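Local structure of pectate lyase 1 (Juniperus ashei, 1PXZ) at residues G37-N49 / P53-E65. The protein cleaves pectate by calcium-dependent beta-elimination, though with low activity, and is the major allergen of mountain cedar pollen. Sequence-based numbering, arbitrary orientation.
Sequences GGDFYTVTSTDDN and PTPGTLRYGATRE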
loop_
_atom_site.group_PDB
_atom_site.type_symbol
_atom_site.label_atom_id
_atom_site.label_comp_id
_atom_site.label_asym_id
_atom_site.label_seq_id
_atom_site.Cartn_x
_atom_site.Cartn_y
_atom_site.Cartn_z
ATOM N N GLY A 37 14.834 -11.670 11.348
ATOM C CA GLY A 37 15.819 -11.756 12.429
ATOM C C GLY A 37 15.186 -11.807 13.810
ATOM O O GLY A 37 15.815 -12.242 14.779
ATOM N N GLY A 38 13.943 -11.355 13.940
ATOM C CA GLY A 38 13.295 -11.268 15.247
ATOM C C GLY A 38 12.720 -12.622 15.599
ATOM O O GLY A 38 13.000 -13.551 14.834
ATOM N N ASP A 39 11.966 -12.729 16.692
ATOM C CA ASP A 39 11.285 -13.985 16.967
ATOM C C ASP A 39 9.930 -14.024 16.273
ATOM O O ASP A 39 9.339 -12.970 16.026
ATOM C CB ASP A 39 10.987 -14.163 18.464
ATOM C CG ASP A 39 12.198 -13.905 19.339
ATOM O OD1 ASP A 39 13.226 -14.576 19.098
ATOM O OD2 ASP A 39 12.122 -13.050 20.248
ATOM N N PHE A 40 9.429 -15.230 16.020
ATOM C CA PHE A 40 8.039 -15.355 15.637
ATOM C C PHE A 40 7.144 -15.047 16.842
ATOM O O PHE A 40 7.489 -15.459 17.944
ATOM C CB PHE A 40 7.714 -16.752 15.129
ATOM C CG PHE A 40 8.346 -17.080 13.776
ATOM C CD1 PHE A 40 7.900 -16.440 12.630
ATOM C CD2 PHE A 40 9.355 -18.021 13.683
ATOM C CE1 PHE A 40 8.467 -16.752 11.396
ATOM C CE2 PHE A 40 9.935 -18.322 12.461
ATOM C CZ PHE A 40 9.489 -17.678 11.312
ATOM N N TYR A 41 6.041 -14.357 16.633
ATOM C CA TYR A 41 5.036 -14.017 17.635
ATOM C C TYR A 41 3.688 -14.534 17.147
ATOM O O TYR A 41 3.226 -14.188 16.050
ATOM C CB TYR A 41 4.975 -12.502 17.908
ATOM C CG TYR A 41 3.864 -12.104 18.875
ATOM C CD1 TYR A 41 4.090 -12.077 20.245
ATOM C CD2 TYR A 41 2.590 -11.748 18.443
ATOM C CE1 TYR A 41 3.066 -11.712 21.109
ATOM C CE2 TYR A 41 1.560 -11.391 19.279
ATOM C CZ TYR A 41 1.817 -11.378 20.643
ATOM O OH TYR A 41 0.778 -11.010 21.462
ATOM N N THR A 42 2.986 -15.315 17.967
ATOM C CA THR A 42 1.714 -15.853 17.486
ATOM C C THR A 42 0.547 -15.167 18.176
ATOM O O THR A 42 0.529 -15.084 19.412
ATOM C CB THR A 42 1.618 -17.385 17.705
ATOM O OG1 THR A 42 2.696 -18.038 17.016
ATOM C CG2 THR A 42 0.296 -17.901 17.151
ATOM N N VAL A 43 -0.389 -14.686 17.374
ATOM C CA VAL A 43 -1.643 -14.142 17.876
ATOM C C VAL A 43 -2.575 -15.316 18.182
ATOM O O VAL A 43 -2.929 -16.051 17.256
ATOM C CB VAL A 43 -2.336 -13.170 16.897
ATOM C CG1 VAL A 43 -3.640 -12.677 17.496
ATOM C CG2 VAL A 43 -1.395 -12.017 16.569
ATOM N N THR A 44 -2.902 -15.455 19.473
ATOM C CA THR A 44 -3.788 -16.542 19.879
ATOM C C THR A 44 -5.145 -16.022 20.336
ATOM O O THR A 44 -6.026 -16.819 20.593
ATOM C CB THR A 44 -3.153 -17.356 21.026
ATOM O OG1 THR A 44 -2.842 -16.451 22.097
ATOM C CG2 THR A 44 -1.846 -17.939 20.524
ATOM N N SER A 45 -5.315 -14.713 20.434
ATOM C CA SER A 45 -6.549 -14.123 20.930
ATOM C C SER A 45 -7.023 -12.972 20.051
ATOM O O SER A 45 -6.175 -12.244 19.518
ATOM C CB SER A 45 -6.332 -13.574 22.343
ATOM O OG SER A 45 -7.412 -12.751 22.704
ATOM N N THR A 46 -8.337 -12.815 19.941
ATOM C CA THR A 46 -8.884 -11.740 19.112
ATOM C C THR A 46 -9.151 -10.491 19.923
ATOM O O THR A 46 -9.701 -9.522 19.397
ATOM C CB THR A 46 -10.192 -12.194 18.441
ATOM O OG1 THR A 46 -11.142 -12.522 19.468
ATOM C CG2 THR A 46 -9.964 -13.464 17.632
ATOM N N ASP A 47 -8.772 -10.501 21.211
ATOM C CA ASP A 47 -9.091 -9.387 22.086
ATOM C C ASP A 47 -8.230 -8.166 21.761
ATOM O O ASP A 47 -7.200 -8.318 21.101
ATOM C CB ASP A 47 -8.868 -9.713 23.567
ATOM C CG ASP A 47 -9.797 -10.762 24.138
ATOM O OD1 ASP A 47 -10.827 -11.103 23.511
ATOM O OD2 ASP A 47 -9.471 -11.250 25.251
ATOM N N ASP A 48 -8.696 -7.032 22.262
ATOM C CA ASP A 48 -7.988 -5.768 22.128
ATOM C C ASP A 48 -8.191 -4.899 23.373
ATOM O O ASP A 48 -9.329 -4.540 23.672
ATOM C CB ASP A 48 -8.440 -4.965 20.889
ATOM C CG ASP A 48 -7.522 -3.784 20.602
ATOM O OD1 ASP A 48 -6.287 -3.948 20.694
ATOM O OD2 ASP A 48 -7.997 -2.679 20.254
ATOM N N ASN A 49 -7.114 -4.558 24.059
ATOM C CA ASN A 49 -7.105 -3.544 25.110
ATOM C C ASN A 49 -6.125 -2.445 24.689
ATOM O O ASN A 49 -4.918 -2.601 24.800
ATOM C CB ASN A 49 -6.721 -4.129 26.470
ATOM C CG ASN A 49 -6.831 -3.084 27.564
ATOM O OD1 ASN A 49 -6.751 -1.875 27.331
ATOM N ND2 ASN A 49 -7.021 -3.534 28.804
ATOM N N PRO A 53 -2.388 -3.701 26.365
ATOM C CA PRO A 53 -2.583 -4.952 25.623
ATOM C C PRO A 53 -1.960 -6.155 26.308
ATOM O O PRO A 53 -0.899 -6.082 26.922
ATOM C CB PRO A 53 -1.885 -4.682 24.285
ATOM C CG PRO A 53 -0.933 -3.561 24.563
ATOM C CD PRO A 53 -1.588 -2.709 25.623
ATOM N N THR A 54 -2.596 -7.307 26.204
ATOM C CA THR A 54 -2.096 -8.491 26.892
ATOM C C THR A 54 -1.436 -9.486 25.945
ATOM O O THR A 54 -1.826 -9.594 24.772
ATOM C CB THR A 54 -3.252 -9.178 27.654
ATOM O OG1 THR A 54 -2.805 -10.436 28.177
ATOM C CG2 THR A 54 -4.398 -9.501 26.724
ATOM N N PRO A 55 -0.467 -10.232 26.457
ATOM C CA PRO A 55 0.251 -11.236 25.664
ATOM C C PRO A 55 -0.699 -12.140 24.900
ATOM O O PRO A 55 -1.710 -12.591 25.457
ATOM C CB PRO A 55 1.016 -12.034 26.737
ATOM C CG PRO A 55 1.316 -10.969 27.759
ATOM C CD PRO A 55 0.031 -10.184 27.859
ATOM N N GLY A 56 -0.409 -12.376 23.618
ATOM C CA GLY A 56 -1.310 -13.212 22.843
ATOM C C GLY A 56 -2.182 -12.392 21.911
ATOM O O GLY A 56 -2.748 -12.961 20.975
ATOM N N THR A 57 -2.322 -11.096 22.152
ATOM C CA THR A 57 -3.189 -10.301 21.277
ATOM C C THR A 57 -2.372 -9.649 20.173
ATOM O O THR A 57 -1.140 -9.588 20.263
ATOM C CB THR A 57 -3.942 -9.173 22.018
ATOM O OG1 THR A 57 -2.984 -8.344 22.687
ATOM C CG2 THR A 57 -4.889 -9.787 23.043
ATOM N N LEU A 58 -3.070 -9.146 19.156
ATOM C CA LEU A 58 -2.351 -8.506 18.045
ATOM C C LEU A 58 -1.664 -7.238 18.507
ATOM O O LEU A 58 -0.507 -6.933 18.178
ATOM C CB LEU A 58 -3.362 -8.247 16.920
ATOM C CG LEU A 58 -2.816 -7.438 15.739
ATOM C CD1 LEU A 58 -1.612 -8.141 15.141
ATOM C CD2 LEU A 58 -3.912 -7.221 14.693
ATOM N N ARG A 59 -2.363 -6.417 19.314
ATOM C CA ARG A 59 -1.759 -5.143 19.707
ATOM C C ARG A 59 -0.537 -5.353 20.581
ATOM O O ARG A 59 0.434 -4.612 20.469
ATOM C CB ARG A 59 -2.753 -4.230 20.424
ATOM C CG ARG A 59 -2.184 -2.838 20.742
ATOM C CD ARG A 59 -3.250 -2.053 21.512
ATOM N NE ARG A 59 -4.490 -1.901 20.749
ATOM C CZ ARG A 59 -4.720 -0.894 19.919
ATOM N NH1 ARG A 59 -3.816 0.061 19.718
ATOM N NH2 ARG A 59 -5.874 -0.840 19.279
ATOM N N TYR A 60 -0.548 -6.359 21.458
ATOM C CA TYR A 60 0.693 -6.601 22.213
ATOM C C TYR A 60 1.855 -6.880 21.281
ATOM O O TYR A 60 2.941 -6.335 21.401
ATOM C CB TYR A 60 0.477 -7.792 23.152
ATOM C CG TYR A 60 1.657 -8.129 24.048
ATOM C CD1 TYR A 60 1.786 -7.548 25.304
ATOM C CD2 TYR A 60 2.634 -9.031 23.646
ATOM C CE1 TYR A 60 2.858 -7.844 26.141
ATOM C CE2 TYR A 60 3.705 -9.331 24.469
ATOM C CZ TYR A 60 3.810 -8.742 25.706
ATOM O OH TYR A 60 4.892 -9.073 26.494
ATOM N N GLY A 61 1.714 -7.793 20.324
ATOM C CA GLY A 61 2.920 -8.038 19.528
ATOM C C GLY A 61 3.285 -6.840 18.672
ATOM O O GLY A 61 4.464 -6.531 18.470
ATOM N N ALA A 62 2.271 -6.150 18.147
ATOM C CA ALA A 62 2.546 -5.034 17.228
ATOM C C ALA A 62 3.211 -3.862 17.923
ATOM O O ALA A 62 3.875 -3.050 17.288
ATOM C CB ALA A 62 1.247 -4.596 16.566
ATOM N N THR A 63 3.067 -3.722 19.254
ATOM C CA THR A 63 3.644 -2.568 19.919
ATOM C C THR A 63 4.982 -2.865 20.599
ATOM O O THR A 63 5.555 -1.954 21.214
ATOM C CB THR A 63 2.693 -2.011 21.012
ATOM O OG1 THR A 63 2.299 -3.096 21.863
ATOM C CG2 THR A 63 1.430 -1.442 20.377
ATOM N N ARG A 64 5.482 -4.095 20.520
ATOM C CA ARG A 64 6.744 -4.351 21.217
ATOM C C ARG A 64 7.874 -3.582 20.549
ATOM O O ARG A 64 7.879 -3.325 19.340
ATOM C CB ARG A 64 7.086 -5.841 21.249
ATOM C CG ARG A 64 6.166 -6.738 22.042
ATOM C CD ARG A 64 5.917 -6.317 23.487
ATOM N NE ARG A 64 4.801 -5.367 23.528
ATOM C CZ ARG A 64 4.385 -4.712 24.604
ATOM N NH1 ARG A 64 4.961 -4.874 25.797
ATOM N NH2 ARG A 64 3.365 -3.871 24.500
ATOM N N GLU A 65 8.894 -3.208 21.333
ATOM C CA GLU A 65 10.064 -2.589 20.710
ATOM C C GLU A 65 10.895 -3.633 19.981
ATOM O O GLU A 65 11.479 -3.350 18.934
ATOM C CB GLU A 65 10.918 -1.860 21.755
ATOM C CG GLU A 65 10.676 -0.362 21.831
ATOM C CD GLU A 65 9.492 0.155 21.033
ATOM O OE1 GLU A 65 8.326 0.051 21.507
ATOM O OE2 GLU A 65 9.757 0.683 19.919
HETATM O O HOH W 1 -5.891 -9.653 19.021
HETATM O O HOH W 2 -5.281 -6.475 19.902
HETATM O O HOH W 3 -4.830 -6.293 23.733
#
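Y41 holds CG opposite its backbone N (chi1 176°), which carries the ring from strand 39-43 to G61 of helix 58-63, while R59, extended through chi2 and bent at chi3 (-60°), brings the NE/NH2 edge of its guanidinium to D48. Both segments belong to the N-terminal end of the parallel beta-helix of a family 1 polysaccharide lyase: the strand pairs with strand 68-72, and the short helix, nearly antiparallel to it (159°), packs beside it. G61 lays its CA over one face of the Y41 ring, 3.7 Å from the centroid, a CH-pi contact at a place where the helix has no side chain. The Y41 hydroxyl reaches the backbone just ahead of the helix, donating to T57 O at 2.7 Å and accepting from G56 N at 2.8 Å; the Y41 and Y60 side chains cross at about a right angle, Y41 CE1 lying 3.7 Å from Y60 CD2. Next to this, G56 O gathers T44 N and S45 N. V43 CG2 meets L58 CD1 at 4.1 Å, and the buried V43 also touches I70, F72 and M76. T57 is the N-cap: its OG1 donates to T54 O and weakly accepts from Y60 N, while its CG2 rests against D47 O. Two waters bridge the helix start to the 45-48 loop, one accepting from L58 N near S45 O and D47 O, the other from R59 N near D47 O and D48 OD1. Beyond them R59 grips D48 side-on, the two planes nearly coplanar; M82 O and P83 O also accept from the guanidinium. Both carboxylate oxygens use syn lone pairs, OD1 toward R59 NE at 2.7 Å and OD2 toward R59 NH2 at 3.0 Å.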